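Local coordinates for protein glucose-resistance amylase regulator (Weissella paramesenteroides ATCC 33313, PDB 4RK6) that binds glucose and, as a LacI-family regulator, probably represses transcription by binding DNA, at residues I122-K136 against H156-H170. Sequence-based numbering, arbitrary orientation.
With GLC (alpha-D-glucopyranose), chain C.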
ATOM      1  N   ILE A 122      13.683  24.856 -12.115  1.00 21.82           N
ATOM      2  CA  ILE A 122      14.216  25.991 -12.890  1.00 24.88           C
ATOM      3  C   ILE A 122      15.522  26.514 -12.266  1.00 22.10           C
ATOM      4  O   ILE A 122      16.479  26.813 -12.977  1.00 22.16           O
ATOM      5  CB  ILE A 122      13.159  27.110 -13.031  1.00 23.96           C
ATOM      6  CG1 ILE A 122      12.046  26.623 -13.974  1.00 25.05           C
ATOM      7  CG2 ILE A 122      13.777  28.426 -13.521  1.00 26.08           C
ATOM      8  CD1 ILE A 122      10.845  27.538 -13.964  1.00 31.94           C
ATOM      9  N   ASP A 123      15.571  26.604 -10.946  1.00 22.61           N
ATOM     10  CA  ASP A 123      16.818  26.950 -10.228  1.00 22.32           C
ATOM     11  C   ASP A 123      17.957  25.956 -10.545  1.00 28.28           C
ATOM     12  O   ASP A 123      19.126  26.330 -10.577  1.00 25.86           O
ATOM     13  CB  ASP A 123      16.588  26.990  -8.714  1.00 27.43           C
ATOM     14  CG  ASP A 123      15.870  28.250  -8.238  1.00 31.79           C
ATOM     15  OD1 ASP A 123      15.636  29.165  -9.044  1.00 28.52           O
ATOM     16  OD2 ASP A 123      15.529  28.313  -7.040  1.00 28.15           O
HETATM   17  N   MSE A 124      17.601  24.692 -10.781  1.00 22.32           N
HETATM   18  CA  MSE A 124      18.574  23.653 -11.111  1.00 24.94           C
HETATM   19  C   MSE A 124      18.879  23.612 -12.594  1.00 23.03           C
HETATM   20  O   MSE A 124      19.603  22.731 -13.043  1.00 27.20           O
HETATM   21  CB  MSE A 124      18.049  22.298 -10.630  1.00 24.26           C
HETATM   22  CG  MSE A 124      17.941  22.154  -9.120  1.00 20.72           C
HETATM   23 SE   MSE A 124      19.676  22.245  -8.198  1.00 29.57          SE
HETATM   24  CE  MSE A 124      20.151  20.345  -8.456  1.00 42.30           C
ATOM     25  N   GLY A 125      18.315  24.545 -13.372  1.00 26.10           N
ATOM     26  CA  GLY A 125      18.692  24.757 -14.777  1.00 24.82           C
ATOM     27  C   GLY A 125      17.806  24.109 -15.821  1.00 27.53           C
ATOM     28  O   GLY A 125      18.146  24.103 -17.025  1.00 24.48           O
ATOM     29  N   HIS A 126      16.679  23.547 -15.382  1.00 23.37           N
ATOM     30  CA  HIS A 126      15.721  22.924 -16.282  1.00 22.93           C
ATOM     31  C   HIS A 126      14.767  23.975 -16.835  1.00 24.52           C
ATOM     32  O   HIS A 126      14.394  24.913 -16.132  1.00 29.84           O
ATOM     33  CB  HIS A 126      14.945  21.828 -15.564  1.00 23.62           C
ATOM     34  CG  HIS A 126      15.825  20.721 -15.088  1.00 23.15           C
ATOM     35  ND1 HIS A 126      16.087  19.607 -15.853  1.00 24.26           N
ATOM     36  CD2 HIS A 126      16.557  20.585 -13.958  1.00 23.81           C
ATOM     37  CE1 HIS A 126      16.955  18.837 -15.220  1.00 20.15           C
ATOM     38  NE2 HIS A 126      17.233  19.395 -14.055  1.00 22.42           N
ATOM     39  N   LYS A 127      14.426  23.805 -18.109  1.00 24.25           N
ATOM     40  CA  LYS A 127      13.471  24.663 -18.821  1.00 22.01           C
ATOM     41  C   LYS A 127      12.357  23.865 -19.479  1.00 24.98           C
ATOM     42  O   LYS A 127      11.185  24.240 -19.425  1.00 26.82           O
ATOM     43  CB  LYS A 127      14.205  25.489 -19.887  1.00 29.05           C
ATOM     44  CG  LYS A 127      14.757  26.815 -19.364  1.00 93.66           C
ATOM     45  CD  LYS A 127      15.565  27.601 -20.394  1.00 87.55           C
ATOM     46  CE  LYS A 127      14.710  28.165 -21.524  1.00102.57           C
ATOM     47  NZ  LYS A 127      14.697  27.297 -22.736  1.00115.95           N
ATOM     48  N   ASN A 128      12.726  22.757 -20.114  1.00 22.54           N
ATOM     49  CA  ASN A 128      11.751  21.872 -20.717  1.00 20.19           C
ATOM     50  C   ASN A 128      11.332  20.789 -19.735  1.00 22.34           C
ATOM     51  O   ASN A 128      12.144  19.939 -19.385  1.00 22.39           O
ATOM     52  CB  ASN A 128      12.341  21.271 -21.980  1.00 25.00           C
ATOM     53  CG  ASN A 128      12.581  22.338 -23.031  1.00 31.30           C
ATOM     54  OD1 ASN A 128      11.704  23.169 -23.281  1.00 28.05           O
ATOM     55  ND2 ASN A 128      13.749  22.341 -23.612  1.00 30.20           N
ATOM     56  N   ILE A 129      10.084  20.861 -19.279  1.00 23.26           N
ATOM     57  CA  ILE A 129       9.619  20.068 -18.119  1.00 23.76           C
ATOM     58  C   ILE A 129       8.287  19.410 -18.412  1.00 26.63           C
ATOM     59  O   ILE A 129       7.389  20.032 -18.971  1.00 25.74           O
ATOM     60  CB  ILE A 129       9.519  20.923 -16.835  1.00 20.59           C
ATOM     61  CG1 ILE A 129      10.849  21.607 -16.542  1.00 22.41           C
ATOM     62  CG2 ILE A 129       9.124  20.068 -15.633  1.00 20.93           C
ATOM     63  CD1 ILE A 129      10.873  22.518 -15.342  1.00 23.97           C
ATOM     64  N   ALA A 130       8.166  18.135 -18.062  1.00 21.77           N
ATOM     65  CA  ALA A 130       6.927  17.400 -18.232  1.00 20.19           C
ATOM     66  C   ALA A 130       6.203  17.193 -16.887  1.00 25.68           C
ATOM     67  O   ALA A 130       6.848  17.009 -15.855  1.00 22.78           O
ATOM     68  CB  ALA A 130       7.186  16.069 -18.888  1.00 23.78           C
ATOM     69  N   LEU A 131       4.871  17.234 -16.930  1.00 21.96           N
ATOM     70  CA  LEU A 131       4.028  16.738 -15.854  1.00 22.53           C
ATOM     71  C   LEU A 131       3.517  15.377 -16.290  1.00 25.00           C
ATOM     72  O   LEU A 131       2.888  15.241 -17.346  1.00 24.14           O
ATOM     73  CB  LEU A 131       2.859  17.703 -15.573  1.00 21.35           C
ATOM     74  CG  LEU A 131       1.940  17.305 -14.411  1.00 24.17           C
ATOM     75  CD1 LEU A 131       2.642  17.496 -13.081  1.00 23.57           C
ATOM     76  CD2 LEU A 131       0.667  18.139 -14.416  1.00 24.40           C
ATOM     77  N   VAL A 132       3.802  14.358 -15.476  1.00 20.86           N
ATOM     78  CA  VAL A 132       3.459  12.968 -15.803  1.00 24.28           C
ATOM     79  C   VAL A 132       2.623  12.373 -14.686  1.00 25.75           C
ATOM     80  O   VAL A 132       2.982  12.467 -13.528  1.00 22.73           O
ATOM     81  CB  VAL A 132       4.713  12.078 -16.025  1.00 21.65           C
ATOM     82  CG1 VAL A 132       4.306  10.663 -16.397  1.00 21.54           C
ATOM     83  CG2 VAL A 132       5.598  12.674 -17.112  1.00 25.08           C
ATOM     84  N   GLY A 133       1.492  11.780 -15.041  1.00 18.49           N
ATOM     85  CA  GLY A 133       0.591  11.199 -14.078  1.00 19.34           C
ATOM     86  C   GLY A 133      -0.843  11.511 -14.438  1.00 23.05           C
ATOM     87  O   GLY A 133      -1.266  11.305 -15.580  1.00 23.08           O
ATOM     88  N   ASP A 134      -1.599  11.990 -13.464  1.00 21.16           N
ATOM     89  CA  ASP A 134      -2.987  12.369 -13.702  1.00 19.88           C
ATOM     90  C   ASP A 134      -3.032  13.809 -14.243  1.00 27.49           C
ATOM     91  O   ASP A 134      -3.005  14.772 -13.488  1.00 25.24           O
ATOM     92  CB  ASP A 134      -3.820  12.161 -12.435  1.00 24.88           C
ATOM     93  CG  ASP A 134      -5.304  12.377 -12.668  1.00 37.51           C
ATOM     94  OD1 ASP A 134      -5.674  12.807 -13.767  1.00 30.46           O
ATOM     95  OD2 ASP A 134      -6.101  12.103 -11.760  1.00 41.64           O
ATOM     96  N   THR A 135      -3.070  13.928 -15.573  1.00 23.36           N
ATOM     97  CA  THR A 135      -2.970  15.229 -16.253  1.00 22.80           C
ATOM     98  C   THR A 135      -4.179  15.512 -17.150  1.00 27.63           C
ATOM     99  O   THR A 135      -4.195  16.515 -17.853  1.00 31.03           O
ATOM    100  CB  THR A 135      -1.717  15.337 -17.138  1.00 26.12           C
ATOM    101  OG1 THR A 135      -1.846  14.495 -18.290  1.00 25.80           O
ATOM    102  CG2 THR A 135      -0.450  14.960 -16.392  1.00 25.67           C
ATOM    103  N   LYS A 136      -5.164  14.627 -17.129  1.00 26.29           N
ATOM    104  CA  LYS A 136      -6.308  14.720 -18.044  1.00 32.39           C
ATOM    105  C   LYS A 136      -7.306  15.816 -17.673  1.00 34.22           C
ATOM    106  O   LYS A 136      -7.466  16.181 -16.502  1.00 25.90           O
ATOM    107  CB  LYS A 136      -7.051  13.387 -18.108  1.00 35.44           C
ATOM    108  CG  LYS A 136      -7.674  12.914 -16.800  1.00 37.94           C
ATOM    109  CD  LYS A 136      -8.236  11.502 -16.929  1.00 38.41           C
ATOM    110  CE  LYS A 136      -9.026  11.082 -15.693  1.00 36.12           C
ATOM    111  NZ  LYS A 136      -8.190  10.942 -14.461  1.00 33.70           N
ATOM    112  N   HIS A 156       6.800  31.792 -14.453  1.00 26.16           N
ATOM    113  CA  HIS A 156       8.268  31.813 -14.539  1.00 30.32           C
ATOM    114  C   HIS A 156       8.780  32.198 -15.939  1.00 29.19           C
ATOM    115  O   HIS A 156       9.966  32.015 -16.259  1.00 34.25           O
ATOM    116  CB  HIS A 156       8.830  30.426 -14.140  1.00 36.13           C
ATOM    117  CG  HIS A 156       8.839  30.169 -12.664  1.00 28.07           C
ATOM    118  ND1 HIS A 156       7.737  29.708 -11.973  1.00 30.99           N
ATOM    119  CD2 HIS A 156       9.832  30.293 -11.749  1.00 25.96           C
ATOM    120  CE1 HIS A 156       8.049  29.564 -10.695  1.00 32.23           C
ATOM    121  NE2 HIS A 156       9.312  29.920 -10.533  1.00 30.80           N
ATOM    122  N   ASN A 157       7.884  32.731 -16.765  1.00 30.95           N
ATOM    123  CA  ASN A 157       8.207  33.200 -18.112  1.00 39.05           C
ATOM    124  C   ASN A 157       8.679  32.116 -19.061  1.00 34.80           C
ATOM    125  O   ASN A 157       9.436  32.375 -19.985  1.00 34.78           O
ATOM    126  CB  ASN A 157       9.207  34.362 -18.056  1.00 40.37           C
ATOM    127  CG  ASN A 157       8.704  35.497 -17.194  1.00 99.64           C
ATOM    128  OD1 ASN A 157       7.528  35.878 -17.272  1.00 43.99           O
ATOM    129  ND2 ASN A 157       9.575  36.029 -16.347  1.00 62.04           N
ATOM    130  N   LEU A 158       8.181  30.902 -18.865  1.00 31.15           N
ATOM    131  CA  LEU A 158       8.379  29.848 -19.853  1.00 32.57           C
ATOM    132  C   LEU A 158       7.140  29.778 -20.726  1.00 25.59           C
ATOM    133  O   LEU A 158       6.104  30.363 -20.409  1.00 35.96           O
ATOM    134  CB  LEU A 158       8.681  28.505 -19.167  1.00 31.18           C
ATOM    135  CG  LEU A 158       9.961  28.548 -18.324  1.00 25.85           C
ATOM    136  CD1 LEU A 158      10.214  27.185 -17.674  1.00 29.75           C
ATOM    137  CD2 LEU A 158      11.173  28.997 -19.136  1.00 32.37           C
ATOM    138  N   ALA A 159       7.258  29.065 -21.831  1.00 33.48           N
ATOM    139  CA  ALA A 159       6.246  29.096 -22.872  1.00 37.75           C
ATOM    140  C   ALA A 159       5.667  27.718 -23.083  1.00 36.91           C
ATOM    141  O   ALA A 159       6.206  26.714 -22.596  1.00 30.94           O
ATOM    142  CB  ALA A 159       6.860  29.622 -24.162  1.00 46.19           C
ATOM    143  N   TYR A 160       4.569  27.665 -23.831  1.00 33.17           N
ATOM    144  CA  TYR A 160       3.917  26.396 -24.150  1.00 35.03           C
ATOM    145  C   TYR A 160       4.861  25.362 -24.764  1.00 38.42           C
ATOM    146  O   TYR A 160       4.677  24.167 -24.533  1.00 32.96           O
ATOM    147  CB  TYR A 160       2.695  26.613 -25.054  1.00 47.60           C
ATOM    148  CG  TYR A 160       1.671  27.546 -24.442  1.00 81.21           C
ATOM    149  CD1 TYR A 160       1.060  27.241 -23.220  1.00 50.68           C
ATOM    150  CD2 TYR A 160       1.325  28.743 -25.073  1.00125.92           C
ATOM    151  CE1 TYR A 160       0.125  28.097 -22.655  1.00 66.58           C
ATOM    152  CE2 TYR A 160       0.394  29.604 -24.518  1.00131.51           C
ATOM    153  CZ  TYR A 160      -0.203  29.282 -23.312  1.00 69.82           C
ATOM    154  OH  TYR A 160      -1.127  30.145 -22.771  1.00 82.02           O
ATOM    155  N   GLU A 161       5.864  25.812 -25.524  1.00 30.40           N
ATOM    156  CA  GLU A 161       6.869  24.903 -26.094  1.00 35.40           C
ATOM    157  C   GLU A 161       7.785  24.240 -25.038  1.00 27.39           C
ATOM    158  O   GLU A 161       8.463  23.275 -25.337  1.00 28.33           O
ATOM    159  CB  GLU A 161       7.746  25.622 -27.127  1.00 39.29           C
ATOM    160  CG  GLU A 161       8.771  26.580 -26.532  1.00 41.54           C
ATOM    161  CD  GLU A 161       9.436  27.465 -27.573  1.00 90.91           C
ATOM    162  OE1 GLU A 161       9.740  26.976 -28.682  1.00 76.35           O
ATOM    163  OE2 GLU A 161       9.664  28.655 -27.274  1.00 68.58           O
ATOM    164  N   ASN A 162       7.811  24.785 -23.833  1.00 29.00           N
ATOM    165  CA  ASN A 162       8.582  24.201 -22.717  1.00 34.70           C
ATOM    166  C   ASN A 162       7.768  23.246 -21.841  1.00 26.73           C
ATOM    167  O   ASN A 162       8.310  22.646 -20.908  1.00 26.60           O
ATOM    168  CB  ASN A 162       9.071  25.318 -21.813  1.00 27.05           C
ATOM    169  CG  ASN A 162       9.888  26.354 -22.547  1.00 34.25           C
ATOM    170  OD1 ASN A 162       9.578  27.546 -22.500  1.00 32.23           O
ATOM    171  ND2 ASN A 162      10.939  25.910 -23.211  1.00 29.26           N
ATOM    172  N   ILE A 163       6.468  23.171 -22.102  1.00 25.77           N
ATOM    173  CA  ILE A 163       5.499  22.518 -21.215  1.00 27.13           C
ATOM    174  C   ILE A 163       5.038  21.222 -21.858  1.00 32.23           C
ATOM    175  O   ILE A 163       4.523  21.236 -22.974  1.00 27.87           O
ATOM    176  CB  ILE A 163       4.285  23.449 -20.962  1.00 24.16           C
ATOM    177  CG1 ILE A 163       4.730  24.654 -20.129  1.00 28.57           C
ATOM    178  CG2 ILE A 163       3.151  22.681 -20.295  1.00 27.97           C
ATOM    179  CD1 ILE A 163       3.707  25.760 -20.071  1.00 30.89           C
ATOM    180  N   PHE A 164       5.248  20.099 -21.169  1.00 23.93           N
ATOM    181  CA  PHE A 164       4.847  18.781 -21.684  1.00 22.70           C
ATOM    182  C   PHE A 164       3.955  18.062 -20.687  1.00 23.06           C
ATOM    183  O   PHE A 164       4.125  18.216 -19.500  1.00 26.03           O
ATOM    184  CB  PHE A 164       6.086  17.935 -21.999  1.00 22.53           C
ATOM    185  CG  PHE A 164       7.004  18.568 -22.995  1.00 25.72           C
ATOM    186  CD1 PHE A 164       7.901  19.558 -22.597  1.00 24.04           C
ATOM    187  CD2 PHE A 164       6.948  18.208 -24.330  1.00 27.09           C
ATOM    188  CE1 PHE A 164       8.747  20.161 -23.519  1.00 28.35           C
ATOM    189  CE2 PHE A 164       7.788  18.807 -25.252  1.00 25.33           C
ATOM    190  CZ  PHE A 164       8.674  19.783 -24.848  1.00 28.53           C
ATOM    191  N   LEU A 165       2.987  17.301 -21.187  1.00 21.35           N
ATOM    192  CA  LEU A 165       2.014  16.610 -20.359  1.00 23.47           C
ATOM    193  C   LEU A 165       1.888  15.160 -20.786  1.00 34.92           C
ATOM    194  O   LEU A 165       1.924  14.868 -21.974  1.00 31.69           O
ATOM    195  CB  LEU A 165       0.634  17.243 -20.509  1.00 29.45           C
ATOM    196  CG  LEU A 165       0.509  18.715 -20.163  1.00 26.21           C
ATOM    197  CD1 LEU A 165      -0.848  19.258 -20.581  1.00 35.95           C
ATOM    198  CD2 LEU A 165       0.738  18.938 -18.678  1.00 27.14           C
ATOM    199  N   TYR A 166       1.702  14.255 -19.834  1.00 23.13           N
ATOM    200  CA  TYR A 166       1.313  12.886 -20.176  1.00 23.24           C
ATOM    201  C   TYR A 166       0.584  12.201 -19.069  1.00 26.38           C
ATOM    202  O   TYR A 166       1.050  12.203 -17.936  1.00 22.90           O
ATOM    203  CB  TYR A 166       2.526  12.018 -20.521  1.00 21.79           C
ATOM    204  CG  TYR A 166       2.154  10.615 -20.952  1.00 20.35           C
ATOM    205  CD1 TYR A 166       1.939   9.607 -20.013  1.00 19.53           C
ATOM    206  CD2 TYR A 166       1.953  10.305 -22.306  1.00 27.57           C
ATOM    207  CE1 TYR A 166       1.579   8.335 -20.394  1.00 27.50           C
ATOM    208  CE2 TYR A 166       1.597   9.018 -22.701  1.00 29.35           C
ATOM    209  CZ  TYR A 166       1.408   8.044 -21.731  1.00 32.29           C
ATOM    210  OH  TYR A 166       1.059   6.767 -22.049  1.00 30.24           O
ATOM    211  N   GLY A 167      -0.540  11.572 -19.415  1.00 24.09           N
ATOM    212  CA  GLY A 167      -1.136  10.558 -18.550  1.00 20.25           C
ATOM    213  C   GLY A 167      -2.517  10.856 -18.011  1.00 21.36           C
ATOM    214  O   GLY A 167      -2.929  12.019 -17.899  1.00 24.52           O
ATOM    215  N   ASN A 168      -3.203   9.778 -17.650  1.00 23.36           N
ATOM    216  CA  ASN A 168      -4.575   9.802 -17.116  1.00 25.56           C
ATOM    217  C   ASN A 168      -4.726   9.335 -15.679  1.00 27.15           C
ATOM    218  O   ASN A 168      -5.837   9.337 -15.162  1.00 27.86           O
ATOM    219  CB  ASN A 168      -5.455   8.907 -17.980  1.00 26.33           C
ATOM    220  CG  ASN A 168      -5.537   9.404 -19.396  1.00 43.16           C
ATOM    221  OD1 ASN A 168      -5.724  10.591 -19.613  1.00 33.45           O
ATOM    222  ND2 ASN A 168      -5.359   8.511 -20.366  1.00 37.68           N
ATOM    223  N   ASP A 169      -3.639   8.904 -15.037  1.00 25.40           N
ATOM    224  CA  ASP A 169      -3.769   8.409 -13.672  1.00 21.75           C
ATOM    225  C   ASP A 169      -2.416   8.371 -12.976  1.00 20.63           C
ATOM    226  O   ASP A 169      -1.394   8.671 -13.594  1.00 22.54           O
ATOM    227  CB  ASP A 169      -4.471   7.041 -13.653  1.00 25.28           C
ATOM    228  CG  ASP A 169      -3.653   5.919 -14.268  1.00 31.05           C
ATOM    229  OD1 ASP A 169      -2.410   5.898 -14.164  1.00 25.65           O
ATOM    230  OD2 ASP A 169      -4.293   4.997 -14.819  1.00 37.74           O
ATOM    231  N   HIS A 170      -2.426   7.984 -11.696  1.00 22.10           N
ATOM    232  CA  HIS A 170      -1.230   8.077 -10.846  1.00 21.53           C
ATOM    233  C   HIS A 170      -0.469   6.748 -10.772  1.00 25.21           C
ATOM    234  O   HIS A 170       0.259   6.512  -9.800  1.00 24.65           O
ATOM    235  CB  HIS A 170      -1.641   8.422  -9.408  1.00 26.43           C
ATOM    236  CG  HIS A 170      -2.299   9.746  -9.254  1.00 22.64           C
ATOM    237  ND1 HIS A 170      -1.646  10.938  -9.484  1.00 24.42           N
ATOM    238  CD2 HIS A 170      -3.544  10.070  -8.823  1.00 23.55           C
ATOM    239  CE1 HIS A 170      -2.469  11.940  -9.241  1.00 26.39           C
ATOM    240  NE2 HIS A 170      -3.628  11.439  -8.842  1.00 25.78           N
TER
HETATM  241  C1  GLC C 401      -4.929  12.033  -4.466  1.00 48.41           C
HETATM  242  C2  GLC C 401      -4.633  13.144  -3.459  1.00 29.09           C
HETATM  243  C3  GLC C 401      -3.344  13.884  -3.749  1.00 25.54           C
HETATM  244  C4  GLC C 401      -2.226  12.877  -4.034  1.00 19.81           C
HETATM  245  C5  GLC C 401      -2.639  12.050  -5.252  1.00 28.21           C
HETATM  246  C6  GLC C 401      -1.591  10.996  -5.603  1.00 23.10           C
HETATM  247  O1  GLC C 401      -5.507  12.631  -5.561  1.00 33.22           O
HETATM  248  O2  GLC C 401      -5.684  14.109  -3.451  1.00 30.58           O
HETATM  249  O3  GLC C 401      -3.062  14.637  -2.575  1.00 25.92           O
HETATM  250  O4  GLC C 401      -1.018  13.549  -4.226  1.00 22.26           O
HETATM  251  O5  GLC C 401      -3.812  11.330  -4.980  1.00 30.84           O
HETATM  252  O6  GLC C 401      -1.414  10.092  -4.558  1.00 26.12           O
HETATM  253  O   HOH W   1      12.602  27.350 -25.111  1.00 47.41           O
HETATM  254  O   HOH W   2      11.164  23.074 -26.147  1.00 35.61           O
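Five backbone hydrogen bonds (N to O 2.9 to 3.1 Å) join strands 129-132 and 163-166 as a parallel pair, running from Ile129 N to Asn162 O, just before strand 163-166, to Gly133 N, just after strand 129-132, with Tyr166 O. The segment axes approach to 4.5 Å at 22°, a modest twist.

Polar bonds, most of them from side chains, extend the pairing at both ends. Asn162 ND2 donates to Asn128 OD1 (2.8 Å, 174° at the hydrogen), with the acceptor in the amide plane of Asn162, whose OD1 takes Ala159 N; both ends of the amide are thus engaged, fixing its rotation. Beyond the strands, Gly167 O receives two donors from Thr135: OG1 in the carbonyl plane at 2.7 Å, and N from above it. With chi1 at 71°, OG1 sits between the backbone N and the carbonyl carbon, which lets both donors reach that oxygen. Lys136 NZ reaches Asn168 O (2.9 Å) while salt-bridged to Asp134 OD1.

Apolar contacts include Ile122 CD1, which meets Leu158 CD1 tip to tip (3.8 Å) and also touches His156 CB. Asp134 CB lies 3.7 Å from the ring centroid of the pocket residue His170, a CH-pi contact over one face; glucose C6 covers the opposite face. Thr196 OG1 bonds His170 ND1 and Asp134 N.

The pair closes a beta-alpha-beta unit through helix 144-155, which Leu131 and Leu165 touch on one face; Val132 and Tyr166 meet helix 172-182 on the other. Strand 192-195 flanks 129-132, leaving 163-166 outermost in the chain's sheet.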